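Local coordinates for protein peptide chain release factor subunit 1 (Methanosarcina mazei, PDB 3IR9) that probably directs termination of translation at the stop codons UAA, UAG and UGA, as an archaeal class 1 release factor seen here through its C-terminal domain, at residues D64-E70 with A134-S140. Sequence-based numbering, arbitrary orientation.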
loop_
_atom_site.group_PDB
_atom_site.type_symbol
_atom_site.label_atom_id
_atom_site.label_comp_id
_atom_site.label_asym_id
_atom_site.label_seq_id
_atom_site.Cartn_x
_atom_site.Cartn_y
_atom_site.Cartn_z
ATOM N N ASP A 64 -11.181 -25.257 12.649
ATOM C CA ASP A 64 -11.831 -25.286 11.350
ATOM C C ASP A 64 -11.458 -24.051 10.544
ATOM O O ASP A 64 -11.047 -24.164 9.386
ATOM C CB ASP A 64 -13.351 -25.368 11.503
ATOM C CG ASP A 64 -14.055 -25.571 10.179
ATOM O OD1 ASP A 64 -13.419 -26.120 9.249
ATOM O OD2 ASP A 64 -15.238 -25.182 10.069
ATOM N N VAL A 65 -11.604 -22.879 11.166
ATOM C CA VAL A 65 -11.273 -21.596 10.540
ATOM C C VAL A 65 -10.353 -20.748 11.427
ATOM O O VAL A 65 -10.645 -20.531 12.603
ATOM C CB VAL A 65 -12.537 -20.762 10.242
ATOM C CG1 VAL A 65 -12.156 -19.451 9.581
ATOM C CG2 VAL A 65 -13.509 -21.537 9.367
ATOM N N LEU A 66 -9.250 -20.267 10.856
ATOM C CA LEU A 66 -8.289 -19.444 11.592
ATOM C C LEU A 66 -8.346 -17.978 11.167
ATOM O O LEU A 66 -8.298 -17.669 9.978
ATOM C CB LEU A 66 -6.871 -19.984 11.397
ATOM C CG LEU A 66 -5.712 -19.175 11.982
ATOM C CD1 LEU A 66 -5.795 -19.082 13.510
ATOM C CD2 LEU A 66 -4.387 -19.782 11.535
ATOM N N LEU A 67 -8.441 -17.076 12.141
ATOM C CA LEU A 67 -8.517 -15.645 11.850
ATOM C C LEU A 67 -7.320 -14.854 12.397
ATOM O O LEU A 67 -7.025 -14.895 13.591
ATOM C CB LEU A 67 -9.836 -15.053 12.361
ATOM C CG LEU A 67 -11.116 -15.674 11.787
ATOM C CD1 LEU A 67 -11.676 -16.737 12.721
ATOM C CD2 LEU A 67 -12.167 -14.611 11.527
ATOM N N LEU A 68 -6.640 -14.137 11.504
ATOM C CA LEU A 68 -5.467 -13.331 11.846
ATOM C C LEU A 68 -5.634 -11.899 11.316
ATOM O O LEU A 68 -6.008 -11.706 10.159
ATOM C CB LEU A 68 -4.197 -13.969 11.258
ATOM C CG LEU A 68 -4.020 -15.492 11.386
ATOM C CD1 LEU A 68 -2.742 -15.973 10.716
ATOM C CD2 LEU A 68 -4.045 -15.929 12.845
ATOM N N SER A 69 -5.374 -10.897 12.152
ATOM C CA SER A 69 -5.474 -9.506 11.702
ATOM C C SER A 69 -4.320 -9.161 10.770
ATOM O O SER A 69 -3.237 -9.736 10.865
ATOM C CB SER A 69 -5.505 -8.528 12.882
ATOM O OG SER A 69 -5.841 -7.216 12.454
ATOM N N GLU A 70 -4.559 -8.217 9.871
ATOM C CA GLU A 70 -3.539 -7.772 8.933
ATOM C C GLU A 70 -2.540 -6.870 9.664
ATOM O O GLU A 70 -1.663 -6.267 9.048
ATOM C CB GLU A 70 -4.207 -7.023 7.775
ATOM C CG GLU A 70 -3.417 -6.952 6.474
ATOM C CD GLU A 70 -4.236 -6.348 5.338
ATOM O OE1 GLU A 70 -5.267 -6.944 4.962
ATOM O OE2 GLU A 70 -3.855 -5.275 4.825
ATOM N N ALA A 134 -6.976 -26.710 8.528
ATOM C CA ALA A 134 -7.703 -25.514 8.913
ATOM C C ALA A 134 -7.703 -24.538 7.739
ATOM O O ALA A 134 -6.736 -24.474 6.971
ATOM C CB ALA A 134 -7.073 -24.873 10.152
ATOM N N LYS A 135 -8.800 -23.799 7.595
ATOM C CA LYS A 135 -8.892 -22.735 6.597
ATOM C C LYS A 135 -8.262 -21.440 7.132
ATOM O O LYS A 135 -8.537 -21.022 8.260
ATOM C CB LYS A 135 -10.354 -22.511 6.176
ATOM C CG LYS A 135 -10.942 -23.627 5.300
ATOM C CD LYS A 135 -12.399 -23.355 4.909
ATOM C CE LYS A 135 -13.377 -24.183 5.731
ATOM N NZ LYS A 135 -13.385 -25.618 5.320
ATOM N N VAL A 136 -7.413 -20.812 6.321
ATOM C CA VAL A 136 -6.687 -19.613 6.745
ATOM C C VAL A 136 -7.260 -18.326 6.134
ATOM O O VAL A 136 -7.200 -18.126 4.919
ATOM C CB VAL A 136 -5.184 -19.715 6.402
ATOM C CG1 VAL A 136 -4.390 -18.692 7.200
ATOM C CG2 VAL A 136 -4.667 -21.122 6.678
ATOM N N VAL A 137 -7.811 -17.467 6.993
ATOM C CA VAL A 137 -8.397 -16.187 6.585
ATOM C C VAL A 137 -7.671 -14.993 7.213
ATOM O O VAL A 137 -7.349 -15.009 8.401
ATOM C CB VAL A 137 -9.881 -16.091 6.994
ATOM C CG1 VAL A 137 -10.374 -14.656 6.856
ATOM C CG2 VAL A 137 -10.729 -17.043 6.167
ATOM N N PHE A 138 -7.426 -13.956 6.414
ATOM C CA PHE A 138 -6.788 -12.740 6.911
ATOM C C PHE A 138 -7.795 -11.603 7.022
ATOM O O PHE A 138 -8.806 -11.598 6.324
ATOM C CB PHE A 138 -5.620 -12.339 6.015
ATOM C CG PHE A 138 -4.520 -13.363 5.966
ATOM C CD1 PHE A 138 -3.513 -13.367 6.920
ATOM C CD2 PHE A 138 -4.496 -14.324 4.968
ATOM C CE1 PHE A 138 -2.494 -14.315 6.876
ATOM C CE2 PHE A 138 -3.484 -15.274 4.918
ATOM C CZ PHE A 138 -2.482 -15.268 5.873
ATOM N N VAL A 139 -7.524 -10.645 7.902
ATOM C CA VAL A 139 -8.480 -9.578 8.147
ATOM C C VAL A 139 -7.814 -8.208 8.225
ATOM O O VAL A 139 -7.181 -7.871 9.224
ATOM C CB VAL A 139 -9.293 -9.829 9.432
ATOM C CG1 VAL A 139 -10.201 -8.664 9.701
ATOM C CG2 VAL A 139 -10.106 -11.106 9.314
ATOM N N SER A 140 -7.966 -7.420 7.163
ATOM C CA SER A 140 -7.423 -6.071 7.137
ATOM C C SER A 140 -8.002 -5.287 8.297
ATOM O O SER A 140 -9.115 -5.552 8.749
ATOM C CB SER A 140 -7.761 -5.364 5.828
ATOM O OG SER A 140 -9.055 -4.792 5.895
#
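Segments 64-70 and 134-140 pair as parallel strands in the mixed four-stranded sheet of eRF1 domain 3, with 135-139 the outermost strand of the sheet in this chain. Even-numbered residues of 64-70 bond odd-numbered residues of 134-140, using both N and O of Leu66 and Leu68. Lys135 N donates to Asp64 O at 2.9 Å, and Leu66 N reaches Lys135 O at 2.8 Å. Val137 N returns to Leu66 O at 3.0 Å. The next rung, Leu68 N to Val137 O, is weak at 3.3 Å. Val139 N to Leu68 O follows.

Leu66, Leu68, Val136 and Phe138 share one face, where Leu66 and Val136 touch helix 121-131. Leu68 and Phe138 run alongside each other, with Leu68 CD1 4.2 Å from Phe138 CE1 at a slant to the ring. Val65, Leu67, Val137 and Val139 occupy the other face. There Val137 and Val139 pack on helix 10-41, and Tyr4 of the second subunit touches Val65 and Val137. At the start of the pair, Lys135 bends at chi3 (-103°) and chi4, bringing NZ alongside Asp64 OD1 in a long salt bridge of 4.0 Å. At the far end, Glu70 N bonds Val139 O at 2.7 Å from above the carbonyl plane.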